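Local coordinates for uncharacterized protein aq_328 (Aquifex aeolicus, PDB 1R4V) that is of unknown function but adopts a histone fold of ancestral type and, judged from its family, may take part in protein heterodimerization, at residues K27-L32 and L110-F115; L40-T45 and V145-T150; A58-L63 and R132-G137; L139-D144 and Q165-V170. All blocks are in the same frame, centred on the assembly; numbering follows the deposited sequence.

Interaction 1 (K27-L32 and L110-F115); sequences KGFDKL and LEYIAF
Phe29 and Tyr112 meet as a T-shaped aromatic pair, the edge of the phenylalanine directed at the face of the tyrosine. Their ring centroids lie 5.1 Å apart and the planes are turned 73° against each other, which excludes a parallel stack. Of the Phe29 ring, CE1 stands 3.9 Å above the Tyr112 plane, over its centre, while CZ of Phe29 comes to 3.8 Å from CZ of Tyr112. Tyr112 can offer its face because its CG is anti to the backbone N (chi1 -177°), which swings the ring out from helix 106-113 to where Phe29 can reach its face.

The tight side of the contact belongs to Phe29, which is buried: Ile49, Glu50 and Leu53 of helix 46-62 and Leu109 of helix 106-113 also touch its side chain. It thus fills the junction of three helices in this histone-fold chain, where a shorter helix, 29-40, precedes the long helix 46-62. A bound zinc ion lies about 6 Å from the side chain of Phe29, and Asp46, a ligand in one of the zinc sites, also touches this residue.

The other side is looser. Tyr112 is partly exposed, and its OH is hydrogen-bonded to Glu50 OE2, which ties the polar end of the ring to helix 46-62. Gly28 is the N-cap residue of helix 29-40 and has a positive phi of 93°; a CB there would collide with the carbonyl O of Lys27. Gly28 N and Lys31 N both make weak hydrogen bonds to Asp30 OD1.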
loop_
_atom_site.group_PDB
_atom_site.type_symbol
_atom_site.label_atom_id
_atom_site.label_comp_id
_atom_site.label_asym_id
_atom_site.label_seq_id
_atom_site.Cartn_x
_atom_site.Cartn_y
_atom_site.Cartn_z
ATOM N N LYS A 27 -2.575 -14.771 -6.393
ATOM C CA LYS A 27 -3.792 -14.035 -6.728
ATOM C C LYS A 27 -3.605 -12.542 -6.484
ATOM O O LYS A 27 -2.899 -12.152 -5.562
ATOM C CB LYS A 27 -4.993 -14.612 -5.977
ATOM C CG LYS A 27 -5.778 -15.652 -6.785
ATOM C CD LYS A 27 -4.946 -16.828 -7.299
ATOM C CE LYS A 27 -5.736 -17.719 -8.265
ATOM N NZ LYS A 27 -5.687 -17.308 -9.709
ATOM N N GLY A 28 -4.220 -11.736 -7.343
ATOM C CA GLY A 28 -4.041 -10.293 -7.376
ATOM C C GLY A 28 -2.976 -9.771 -8.322
ATOM O O GLY A 28 -3.167 -8.689 -8.864
ATOM N N PHE A 29 -1.879 -10.511 -8.511
ATOM C CA PHE A 29 -0.703 -10.082 -9.292
ATOM C C PHE A 29 -1.151 -9.784 -10.709
ATOM O O PHE A 29 -0.944 -8.703 -11.267
ATOM C CB PHE A 29 0.373 -11.171 -9.311
ATOM C CG PHE A 29 1.279 -11.222 -8.105
ATOM C CD1 PHE A 29 0.806 -11.036 -6.812
ATOM C CD2 PHE A 29 2.633 -11.482 -8.275
ATOM C CE1 PHE A 29 1.647 -11.106 -5.732
ATOM C CE2 PHE A 29 3.489 -11.542 -7.191
ATOM C CZ PHE A 29 2.996 -11.360 -5.914
ATOM N N ASP A 30 -1.781 -10.797 -11.292
ATOM C CA ASP A 30 -2.536 -10.692 -12.531
ATOM C C ASP A 30 -3.212 -9.329 -12.725
ATOM O O ASP A 30 -2.885 -8.579 -13.633
ATOM C CB ASP A 30 -3.559 -11.841 -12.487
ATOM C CG ASP A 30 -3.900 -12.259 -11.029
ATOM O OD1 ASP A 30 -4.927 -11.823 -10.415
ATOM O OD2 ASP A 30 -3.098 -13.018 -10.425
ATOM N N LYS A 31 -4.141 -8.985 -11.837
ATOM C CA LYS A 31 -4.961 -7.780 -11.929
ATOM C C LYS A 31 -4.195 -6.493 -11.683
ATOM O O LYS A 31 -4.508 -5.437 -12.261
ATOM C CB LYS A 31 -6.104 -7.908 -10.914
ATOM C CG LYS A 31 -7.008 -9.068 -11.331
ATOM C CD LYS A 31 -7.820 -9.668 -10.212
ATOM C CE LYS A 31 -8.969 -8.801 -9.867
ATOM N NZ LYS A 31 -10.155 -9.687 -9.570
ATOM N N LEU A 32 -3.205 -6.582 -10.801
ATOM C CA LEU A 32 -2.348 -5.438 -10.514
ATOM C C LEU A 32 -1.486 -5.162 -11.734
ATOM O O LEU A 32 -1.398 -4.026 -12.175
ATOM C CB LEU A 32 -1.469 -5.734 -9.311
ATOM C CG LEU A 32 -0.615 -4.544 -8.825
ATOM C CD1 LEU A 32 -1.466 -3.452 -8.216
ATOM C CD2 LEU A 32 0.415 -5.055 -7.857
ATOM N N LEU A 110 -3.972 -7.748 -0.325
ATOM C CA LEU A 110 -4.017 -7.534 1.122
ATOM C C LEU A 110 -3.774 -8.858 1.851
ATOM O O LEU A 110 -2.961 -8.929 2.767
ATOM C CB LEU A 110 -5.369 -6.952 1.538
ATOM C CG LEU A 110 -5.405 -5.912 2.663
ATOM C CD1 LEU A 110 -6.738 -6.030 3.340
ATOM C CD2 LEU A 110 -4.243 -5.953 3.677
ATOM N N GLU A 111 -4.470 -9.912 1.445
ATOM C CA GLU A 111 -4.268 -11.234 2.039
ATOM C C GLU A 111 -2.864 -11.757 1.776
ATOM O O GLU A 111 -2.230 -12.343 2.646
ATOM C CB GLU A 111 -5.297 -12.256 1.557
ATOM C CG GLU A 111 -5.461 -13.399 2.548
ATOM C CD GLU A 111 -6.609 -14.346 2.214
ATOM O OE1 GLU A 111 -7.210 -14.926 3.164
ATOM O OE2 GLU A 111 -6.913 -14.514 1.004
ATOM N N TYR A 112 -2.378 -11.536 0.564
ATOM C CA TYR A 112 -1.031 -11.936 0.202
ATOM C C TYR A 112 0.053 -11.332 1.085
ATOM O O TYR A 112 0.950 -12.054 1.500
ATOM C CB TYR A 112 -0.747 -11.554 -1.239
ATOM C CG TYR A 112 0.616 -12.020 -1.669
ATOM C CD1 TYR A 112 0.784 -13.330 -2.071
ATOM C CD2 TYR A 112 1.722 -11.166 -1.657
ATOM C CE1 TYR A 112 1.999 -13.793 -2.475
ATOM C CE2 TYR A 112 2.975 -11.622 -2.073
ATOM C CZ TYR A 112 3.088 -12.945 -2.480
ATOM O OH TYR A 112 4.256 -13.524 -2.905
ATOM N N ILE A 113 -0.001 -10.033 1.386
ATOM C CA ILE A 113 1.069 -9.449 2.197
ATOM C C ILE A 113 1.077 -9.894 3.660
ATOM O O ILE A 113 2.094 -9.728 4.343
ATOM C CB ILE A 113 1.140 -7.919 2.070
ATOM C CG1 ILE A 113 -0.145 -7.233 2.539
ATOM C CG2 ILE A 113 1.512 -7.571 0.628
ATOM C CD1 ILE A 113 -0.008 -5.759 2.875
ATOM N N ALA A 114 -0.025 -10.472 4.139
ATOM C CA ALA A 114 -0.124 -11.021 5.487
ATOM C C ALA A 114 0.326 -9.956 6.498
ATOM O O ALA A 114 1.253 -10.162 7.286
ATOM C CB ALA A 114 0.690 -12.291 5.622
ATOM N N PHE A 115 -0.357 -8.818 6.447
ATOM C CA PHE A 115 0.024 -7.649 7.224
ATOM C C PHE A 115 -0.255 -7.837 8.715
ATOM O O PHE A 115 -1.325 -8.293 9.091
ATOM C CB PHE A 115 -0.729 -6.420 6.698
ATOM C CG PHE A 115 -0.461 -5.175 7.478
ATOM C CD1 PHE A 115 -1.473 -4.544 8.184
ATOM C CD2 PHE A 115 0.813 -4.640 7.520
ATOM C CE1 PHE A 115 -1.212 -3.392 8.910
ATOM C CE2 PHE A 115 1.080 -3.482 8.241
ATOM C CZ PHE A 115 0.059 -2.866 8.949
#

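Interaction 2 (L40-T45 and V145-T150)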
loop_
_atom_site.group_PDB
_atom_site.type_symbol
_atom_site.label_atom_id
_atom_site.label_comp_id
_atom_site.label_asym_id
_atom_site.label_seq_id
_atom_site.Cartn_x
_atom_site.Cartn_y
_atom_site.Cartn_z
ATOM N N LEU A 40 -1.611 2.972 -15.732
ATOM C CA LEU A 40 -0.528 3.783 -15.162
ATOM C C LEU A 40 0.776 3.814 -15.961
ATOM O O LEU A 40 1.670 4.551 -15.578
ATOM C CB LEU A 40 -0.226 3.303 -13.734
ATOM C CG LEU A 40 -1.402 3.270 -12.759
ATOM C CD1 LEU A 40 -1.047 2.711 -11.370
ATOM C CD2 LEU A 40 -1.983 4.657 -12.624
ATOM N N ASP A 41 0.886 3.047 -17.049
ATOM C CA ASP A 41 2.066 2.965 -17.916
ATOM C C ASP A 41 3.301 2.425 -17.194
ATOM O O ASP A 41 4.418 2.898 -17.429
ATOM C CB ASP A 41 2.396 4.321 -18.569
ATOM C CG ASP A 41 1.302 4.811 -19.522
ATOM O OD1 ASP A 41 0.888 5.990 -19.392
ATOM O OD2 ASP A 41 0.790 4.096 -20.424
ATOM N N ILE A 42 3.102 1.452 -16.312
ATOM C CA ILE A 42 4.193 0.836 -15.582
ATOM C C ILE A 42 4.119 -0.658 -15.848
ATOM O O ILE A 42 3.118 -1.304 -15.545
ATOM C CB ILE A 42 4.114 1.075 -14.069
ATOM C CG1 ILE A 42 4.278 2.556 -13.717
ATOM C CG2 ILE A 42 5.161 0.199 -13.378
ATOM C CD1 ILE A 42 3.733 2.923 -12.356
ATOM N N ASP A 43 5.193 -1.194 -16.400
ATOM C CA ASP A 43 5.300 -2.596 -16.714
ATOM C C ASP A 43 5.988 -3.314 -15.549
ATOM O O ASP A 43 7.191 -3.211 -15.358
ATOM C CB ASP A 43 6.070 -2.721 -18.028
ATOM C CG ASP A 43 6.237 -4.159 -18.507
ATOM O OD1 ASP A 43 5.713 -5.098 -17.862
ATOM O OD2 ASP A 43 6.899 -4.459 -19.540
ATOM N N LEU A 44 5.215 -4.062 -14.765
ATOM C CA LEU A 44 5.724 -4.852 -13.646
ATOM C C LEU A 44 6.010 -6.303 -14.038
ATOM O O LEU A 44 5.416 -6.813 -14.981
ATOM C CB LEU A 44 4.669 -4.875 -12.530
ATOM C CG LEU A 44 4.146 -3.580 -11.926
ATOM C CD1 LEU A 44 2.927 -3.847 -11.028
ATOM C CD2 LEU A 44 5.265 -2.903 -11.158
ATOM N N THR A 45 6.909 -6.949 -13.298
ATOM C CA THR A 45 7.176 -8.382 -13.336
ATOM C C THR A 45 6.886 -8.947 -11.957
ATOM O O THR A 45 6.717 -8.172 -11.005
ATOM C CB THR A 45 8.642 -8.678 -13.643
ATOM O OG1 THR A 45 9.499 -8.142 -12.619
ATOM C CG2 THR A 45 9.098 -7.966 -14.905
ATOM N N VAL A 145 5.381 7.584 -7.430
ATOM C CA VAL A 145 6.798 7.669 -7.143
ATOM C C VAL A 145 7.586 6.907 -8.214
ATOM O O VAL A 145 8.615 7.413 -8.655
ATOM C CB VAL A 145 7.110 7.160 -5.721
ATOM C CG1 VAL A 145 8.629 7.175 -5.465
ATOM C CG2 VAL A 145 6.361 8.046 -4.700
ATOM N N ILE A 146 7.122 5.733 -8.649
ATOM C CA ILE A 146 7.836 4.980 -9.702
ATOM C C ILE A 146 8.023 5.832 -10.956
ATOM O O ILE A 146 9.111 5.920 -11.519
ATOM C CB ILE A 146 7.075 3.678 -10.055
ATOM C CG1 ILE A 146 7.194 2.662 -8.901
ATOM C CG2 ILE A 146 7.543 3.072 -11.371
ATOM C CD1 ILE A 146 6.154 1.604 -8.914
ATOM N N LYS A 147 6.936 6.447 -11.400
ATOM C CA LYS A 147 6.950 7.313 -12.572
ATOM C C LYS A 147 7.803 8.556 -12.428
ATOM O O LYS A 147 8.435 8.974 -13.401
ATOM C CB LYS A 147 5.525 7.697 -12.942
ATOM C CG LYS A 147 4.832 6.500 -13.585
ATOM C CD LYS A 147 3.569 6.888 -14.339
ATOM C CE LYS A 147 2.397 7.030 -13.401
ATOM N NZ LYS A 147 1.153 6.981 -14.209
ATOM N N LYS A 148 7.835 9.134 -11.236
ATOM C CA LYS A 148 8.658 10.315 -10.979
ATOM C C LYS A 148 10.112 10.034 -10.599
ATOM O O LYS A 148 10.939 10.942 -10.648
ATOM C CB LYS A 148 7.993 11.150 -9.893
ATOM C CG LYS A 148 6.839 11.927 -10.471
ATOM C CD LYS A 148 5.838 12.358 -9.461
ATOM C CE LYS A 148 4.740 13.109 -10.204
ATOM N NZ LYS A 148 3.690 13.506 -9.276
ATOM N N ALA A 149 10.453 8.808 -10.238
ATOM C CA ALA A 149 11.814 8.499 -9.777
ATOM C C ALA A 149 12.638 7.521 -10.618
ATOM O O ALA A 149 13.849 7.630 -10.605
ATOM C CB ALA A 149 11.780 8.023 -8.344
ATOM N N THR A 150 12.036 6.585 -11.345
ATOM C CA THR A 150 12.811 5.512 -11.956
ATOM C C THR A 150 13.355 5.829 -13.336
ATOM O O THR A 150 14.448 5.359 -13.643
ATOM C CB THR A 150 12.028 4.179 -12.051
ATOM O OG1 THR A 150 10.890 4.287 -12.907
ATOM C CG2 THR A 150 11.479 3.763 -10.702
#
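Leu40 and Lys147 provide the polar part of the contact: NZ of Lys147 donates a hydrogen bond to the backbone O of Leu40 at 2.8 Å. The C=O...NZ angle is 122° and the donor is tilted 25° from the carbonyl plane. A bend at chi3 (-82°) leads the end of the lysine chain to the Leu40 carbonyl, and its CD also passes 3.3 Å from Leu40 O.

The apolar part centres on Ile42. Its CD1 lies 3.9 Å from CG2 of Ile146 and equally 3.9 Å from CG of Lys147, wedged where those two side chains diverge from helix 131-149. Phe36 and Pro155 also touch Ile42. With only an alanine at this position, a gap would probably open against Ile146, and CG of Lys147 would lose its apolar support.

Within 145-150, Ile146 O accepts from Thr150 N at 3.0 Å and from Thr150 OG1 at 2.8 Å, the two donors arriving from opposite faces of the carbonyl plane. As in histone folds, the segment 40-45 links a shorter helix to a long one, here 29-40 to 46-62.

The carboxylate of Asp41 comes near the ammonium without touching it, OD1 to NZ of Lys147 being 5.3 Å. Lys147 thus plays two roles, its CG packing on Ile42 while its charge probably gains from the Leu40 carbonyl and, more weakly, from Asp41.

Interaction 3 (A58-L63 and R132-G137)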
loop_
_atom_site.group_PDB
_atom_site.type_symbol
_atom_site.label_atom_id
_atom_site.label_comp_id
_atom_site.label_asym_id
_atom_site.label_seq_id
_atom_site.Cartn_x
_atom_site.Cartn_y
_atom_site.Cartn_z
ATOM N N ALA A 58 5.660 -2.350 4.324
ATOM C CA ALA A 58 6.498 -1.506 5.208
ATOM C C ALA A 58 5.867 -0.147 5.571
ATOM O O ALA A 58 5.779 0.236 6.737
ATOM C CB ALA A 58 7.876 -1.319 4.603
ATOM N N ALA A 59 5.407 0.566 4.553
ATOM C CA ALA A 59 4.753 1.846 4.680
ATOM C C ALA A 59 3.489 1.734 5.537
ATOM O O ALA A 59 3.259 2.581 6.411
ATOM C CB ALA A 59 4.420 2.414 3.318
ATOM N N PHE A 60 2.709 0.676 5.326
ATOM C CA PHE A 60 1.480 0.405 6.071
ATOM C C PHE A 60 1.824 0.289 7.552
ATOM O O PHE A 60 1.142 0.868 8.400
ATOM C CB PHE A 60 0.805 -0.889 5.560
ATOM C CG PHE A 60 -0.686 -0.958 5.754
ATOM C CD1 PHE A 60 -1.444 -1.712 4.865
ATOM C CD2 PHE A 60 -1.347 -0.301 6.778
ATOM C CE1 PHE A 60 -2.811 -1.809 5.007
ATOM C CE2 PHE A 60 -2.717 -0.399 6.925
ATOM C CZ PHE A 60 -3.451 -1.148 6.043
ATOM N N GLY A 61 2.887 -0.446 7.881
ATOM C CA GLY A 61 3.342 -0.576 9.260
ATOM C C GLY A 61 3.711 0.771 9.870
ATOM O O GLY A 61 3.416 1.026 11.037
ATOM N N LYS A 62 4.370 1.627 9.091
ATOM C CA LYS A 62 4.736 2.996 9.502
ATOM C C LYS A 62 3.546 3.898 9.804
ATOM O O LYS A 62 3.648 4.839 10.605
ATOM C CB LYS A 62 5.656 3.651 8.478
ATOM C CG LYS A 62 7.031 3.070 8.543
ATOM C CD LYS A 62 8.017 3.799 7.631
ATOM C CE LYS A 62 9.027 4.601 8.447
ATOM N NZ LYS A 62 10.054 5.275 7.604
ATOM N N LEU A 63 2.391 3.591 9.233
ATOM C CA LEU A 63 1.197 4.341 9.563
ATOM C C LEU A 63 0.749 4.155 11.010
ATOM O O LEU A 63 -0.018 4.968 11.519
ATOM C CB LEU A 63 0.037 3.990 8.626
ATOM C CG LEU A 63 0.278 4.281 7.140
ATOM C CD1 LEU A 63 -0.880 3.799 6.300
ATOM C CD2 LEU A 63 0.562 5.742 6.874
ATOM N N ARG A 132 -8.414 -2.058 2.814
ATOM C CA ARG A 132 -8.350 -2.098 1.352
ATOM C C ARG A 132 -8.160 -0.709 0.735
ATOM O O ARG A 132 -7.432 -0.546 -0.239
ATOM C CB ARG A 132 -9.561 -2.841 0.774
ATOM C CG ARG A 132 -10.909 -2.150 0.962
ATOM C CD ARG A 132 -12.078 -2.983 0.403
ATOM N NE ARG A 132 -11.714 -3.488 -0.918
ATOM C CZ ARG A 132 -11.694 -2.749 -2.021
ATOM N NH1 ARG A 132 -11.330 -3.325 -3.157
ATOM N NH2 ARG A 132 -12.041 -1.460 -2.015
ATOM N N ASN A 133 -8.795 0.308 1.315
ATOM C CA ASN A 133 -8.645 1.680 0.848
ATOM C C ASN A 133 -7.257 2.214 1.159
ATOM O O ASN A 133 -6.669 2.883 0.338
ATOM C CB ASN A 133 -9.731 2.573 1.415
ATOM C CG ASN A 133 -11.095 2.141 0.915
ATOM O OD1 ASN A 133 -11.247 1.747 -0.250
ATOM N ND2 ASN A 133 -12.078 2.163 1.805
ATOM N N ILE A 134 -6.734 1.901 2.332
ATOM C CA ILE A 134 -5.381 2.345 2.695
ATOM C C ILE A 134 -4.350 1.732 1.759
ATOM O O ILE A 134 -3.462 2.435 1.258
ATOM C CB ILE A 134 -5.094 1.991 4.150
ATOM C CG1 ILE A 134 -6.031 2.801 5.054
ATOM C CG2 ILE A 134 -3.635 2.272 4.485
ATOM C CD1 ILE A 134 -6.014 2.391 6.515
HETATM N N MSE A 135 -4.459 0.428 1.522
HETATM C CA MSE A 135 -3.518 -0.262 0.660
HETATM C C MSE A 135 -3.633 0.209 -0.773
HETATM O O MSE A 135 -2.634 0.370 -1.446
HETATM C CB MSE A 135 -3.693 -1.774 0.706
HETATM C CG MSE A 135 -2.304 -2.416 0.479
HETATM SE SE MSE A 135 -2.584 -4.227 0.053
HETATM C CE MSE A 135 -0.926 -4.694 -1.024
ATOM N N GLY A 136 -4.856 0.396 -1.245
ATOM C CA GLY A 136 -5.087 0.953 -2.565
ATOM C C GLY A 136 -4.473 2.323 -2.753
ATOM O O GLY A 136 -3.863 2.567 -3.782
ATOM N N GLY A 137 -4.590 3.197 -1.761
ATOM C CA GLY A 137 -3.903 4.484 -1.728
ATOM C C GLY A 137 -2.386 4.382 -1.724
ATOM O O GLY A 137 -1.687 5.159 -2.391
#
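Phe60 and Met135 bring the two helical backbones nearest each other, with CA atoms 7.4 Å apart, which leaves room for a single layer of interlocking side chains. That layer is entirely apolar and its touching residues are all buried.

The methyl CG2 of Ile134 carries most of it. It sits over one face of the Phe60 ring in a CH-pi contact, 3.9 Å from the centroid and 21° off the ring normal, so that it is displaced from the centre toward the rim. The closest ring atom is CE2 of Phe60, 3.7 Å from CG2 of Ile134. The same methyl also meets CD1 of Leu63 at 3.6 Å, so one methyl serves both a ring and a leucine branch that lie three residues apart in the chain, where helix 46-62 comes to its end. Ile134 presents CG2 because this branch is anti to the backbone N, whereas CG1 lies beside it (chi1 -66°). Leu63 and Ile134 slide past each other in opposite directions; Phe60 and Ile134 cross at about a right angle.

Met135, a selenomethionine, takes a lesser share. Its CB is 4.4 Å from CE1 of Phe60, and the rest of its chain leads off to Leu109 and Ile113 of helix 106-113 and to Leu53 of helix 46-62.

In the histone-fold core the contact joins the two longest helices, 46-62 and 131-149, its centre about 4 Å from that of the chain. Phe115, which follows helix 106-113, stacks on Phe60, Tyr131 adds an edge-to-face partner, and helix 88-98 covers Leu63 through Leu90.

Interaction 4 (L139-D144 and Q165-V170); sequences LLMHAD and QIVDKV
The His142 ring carries Val167 over one of its faces, with CG2 of the valine 3.9 Å above the ring plane and offset toward the rim. This is a CH-pi contact: CG2 lies 4.2 Å from the ring centroid and 24° off the normal. The other methyl, CG1 of Val167, comes to 3.7 Å from NE2 of His142, so the forked valine spans the outer end of the ring. Both ring nitrogens have hydrogen-bonding partners, ND1 with Leu138 O and NE2 with Ser55 OG, and this fixes the rotation of the ring.

The pair locks together a long and a short helix that follow each other, 131-149 and 157-168, as in the histone fold, where the chain turns after the long helix and the shorter one packs back along it. The nearest CA atoms, those of His142 and Val167, are 7.7 Å apart. Leu52 and Val56 of helix 46-62 also touch His142, which makes the imidazole a common packing surface for three helices.

A leucine in place of His142 would probably leave Leu138 O and Ser55 OG without these partners and deprive Val167 of the flat face on which its methyl rests.

Met141, a selenomethionine, runs beside the histidine. Its chain is bent at chi2 (-103°), which brings SE to 4.0 Å from CG2 of Val167. Two conformers were modelled for it, so its contacts are less certain than those of the ring. In the one described, the tip reaches the exposed end of 165-170, CE of Met141 lying 3.6 Å from CG2 of Val170.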
loop_
_atom_site.group_PDB
_atom_site.type_symbol
_atom_site.label_atom_id
_atom_site.label_comp_id
_atom_site.label_asym_id
_atom_site.label_seq_id
_atom_site.Cartn_x
_atom_site.Cartn_y
_atom_site.Cartn_z
ATOM N N LEU A 139 -0.713 1.868 -2.958
ATOM C CA LEU A 139 -0.350 1.384 -4.287
ATOM C C LEU A 139 -0.301 2.525 -5.293
ATOM O O LEU A 139 0.669 2.618 -6.062
ATOM C CB LEU A 139 -1.286 0.264 -4.723
ATOM C CG LEU A 139 -0.998 -1.099 -4.102
ATOM C CD1 LEU A 139 -2.251 -1.946 -4.309
ATOM C CD2 LEU A 139 0.217 -1.769 -4.724
ATOM N N LEU A 140 -1.294 3.413 -5.274
ATOM C CA LEU A 140 -1.316 4.549 -6.189
ATOM C C LEU A 140 -0.208 5.514 -5.904
ATOM O O LEU A 140 0.369 6.048 -6.839
ATOM C CB LEU A 140 -2.613 5.338 -6.121
ATOM C CG LEU A 140 -3.830 4.558 -6.627
ATOM C CD1 LEU A 140 -5.005 5.516 -6.608
ATOM C CD2 LEU A 140 -3.617 3.953 -8.003
HETATM N N MSE A 141 0.053 5.752 -4.617
HETATM C CA MSE A 141 1.213 6.547 -4.242
HETATM C C MSE A 141 2.537 6.002 -4.767
HETATM O O MSE A 141 3.331 6.754 -5.345
HETATM C CB MSE A 141 1.267 6.729 -2.743
HETATM C CG MSE A 141 2.442 7.579 -2.404
HETATM SE SE MSE A 141 3.947 6.468 -1.705
HETATM C CE MSE A 141 5.091 7.964 -1.095
ATOM N N HIS A 142 2.779 4.711 -4.586
ATOM C CA HIS A 142 3.954 4.059 -5.146
ATOM C C HIS A 142 4.019 4.169 -6.669
ATOM O O HIS A 142 5.088 4.392 -7.191
ATOM C CB HIS A 142 4.045 2.587 -4.756
ATOM C CG HIS A 142 4.567 2.370 -3.377
ATOM N ND1 HIS A 142 3.818 2.633 -2.250
ATOM C CD2 HIS A 142 5.759 1.903 -2.941
ATOM C CE1 HIS A 142 4.528 2.332 -1.176
ATOM N NE2 HIS A 142 5.711 1.893 -1.571
ATOM N N ALA A 143 2.907 4.036 -7.373
ATOM C CA ALA A 143 2.916 4.212 -8.832
ATOM C C ALA A 143 3.397 5.625 -9.208
ATOM O O ALA A 143 4.147 5.794 -10.162
ATOM C CB ALA A 143 1.524 3.928 -9.409
ATOM N N ASP A 144 2.967 6.624 -8.450
ATOM C CA ASP A 144 3.317 8.021 -8.656
ATOM C C ASP A 144 4.831 8.174 -8.483
ATOM O O ASP A 144 5.496 8.784 -9.305
ATOM C CB ASP A 144 2.549 8.929 -7.690
ATOM C CG ASP A 144 2.780 10.431 -7.961
ATOM O OD1 ASP A 144 2.713 10.875 -9.131
ATOM O OD2 ASP A 144 3.024 11.259 -7.051
ATOM N N GLN A 165 13.262 2.946 -0.804
ATOM C CA GLN A 165 14.093 3.832 0.005
ATOM C C GLN A 165 13.511 5.225 0.138
ATOM O O GLN A 165 13.441 5.778 1.239
ATOM C CB GLN A 165 15.487 3.956 -0.590
ATOM C CG GLN A 165 16.345 2.734 -0.379
ATOM C CD GLN A 165 17.807 2.930 -0.803
ATOM O OE1 GLN A 165 18.670 3.077 0.064
ATOM N NE2 GLN A 165 18.082 2.963 -2.114
ATOM N N ILE A 166 13.099 5.830 -0.969
ATOM C CA ILE A 166 12.589 7.196 -0.892
ATOM C C ILE A 166 11.193 7.257 -0.306
ATOM O O ILE A 166 10.854 8.246 0.323
ATOM C CB ILE A 166 12.728 7.994 -2.205
ATOM C CG1 ILE A 166 11.872 7.429 -3.318
ATOM C CG2 ILE A 166 14.201 8.065 -2.617
ATOM C CD1 ILE A 166 12.026 8.206 -4.616
ATOM N N VAL A 167 10.395 6.212 -0.492
ATOM C CA VAL A 167 9.095 6.122 0.147
ATOM C C VAL A 167 9.260 6.045 1.660
ATOM O O VAL A 167 8.571 6.747 2.393
ATOM C CB VAL A 167 8.302 4.922 -0.373
ATOM C CG1 VAL A 167 7.168 4.541 0.558
ATOM C CG2 VAL A 167 7.790 5.247 -1.767
ATOM N N ASP A 168 10.168 5.201 2.123
ATOM C CA ASP A 168 10.448 5.064 3.554
ATOM C C ASP A 168 10.725 6.424 4.230
ATOM O O ASP A 168 10.337 6.609 5.380
ATOM C CB ASP A 168 11.568 4.032 3.761
ATOM C CG ASP A 168 12.112 4.017 5.181
ATOM O OD1 ASP A 168 11.428 3.474 6.077
ATOM O OD2 ASP A 168 13.211 4.534 5.472
ATOM N N LYS A 169 11.353 7.365 3.533
ATOM C CA LYS A 169 11.643 8.715 4.022
ATOM C C LYS A 169 10.493 9.752 4.011
ATOM O O LYS A 169 10.687 10.898 4.434
ATOM C CB LYS A 169 12.839 9.270 3.253
ATOM C CG LYS A 169 14.106 8.463 3.438
ATOM C CD LYS A 169 14.690 8.737 4.815
ATOM C CE LYS A 169 15.895 7.874 5.166
ATOM N NZ LYS A 169 16.504 8.367 6.446
ATOM N N VAL A 170 9.306 9.385 3.555
ATOM C CA VAL A 170 8.111 10.224 3.721
ATOM C C VAL A 170 7.077 9.556 4.621
ATOM O O VAL A 170 6.010 10.118 4.836
ATOM C CB VAL A 170 7.461 10.631 2.374
ATOM C CG1 VAL A 170 8.454 11.475 1.570
ATOM C CG2 VAL A 170 6.979 9.424 1.590
#

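Helix 131-149 takes part in interactions 2, 3 and 4, while interaction 1 joins the start of helix 29-40 to the end of helix 106-113. Interaction 3 lies closest to the centre of the chain; the centres of interactions 1 and 4 lie about 13 and 11 Å from that of interaction 3, on opposite sides of the chain's middle and about 18 Å apart. Along the chain, interaction 3 is nested within the loop closed by interaction 2, which crosses interactions 1 and 4. Direct links exist too: a salt bridge from Lys62 to Asp168 joins 3 to 4, and Leu40 packs on Ala143 between 2 and 4. Sequence-distant helices thus interlock into one compact, histone-like core within a single chain.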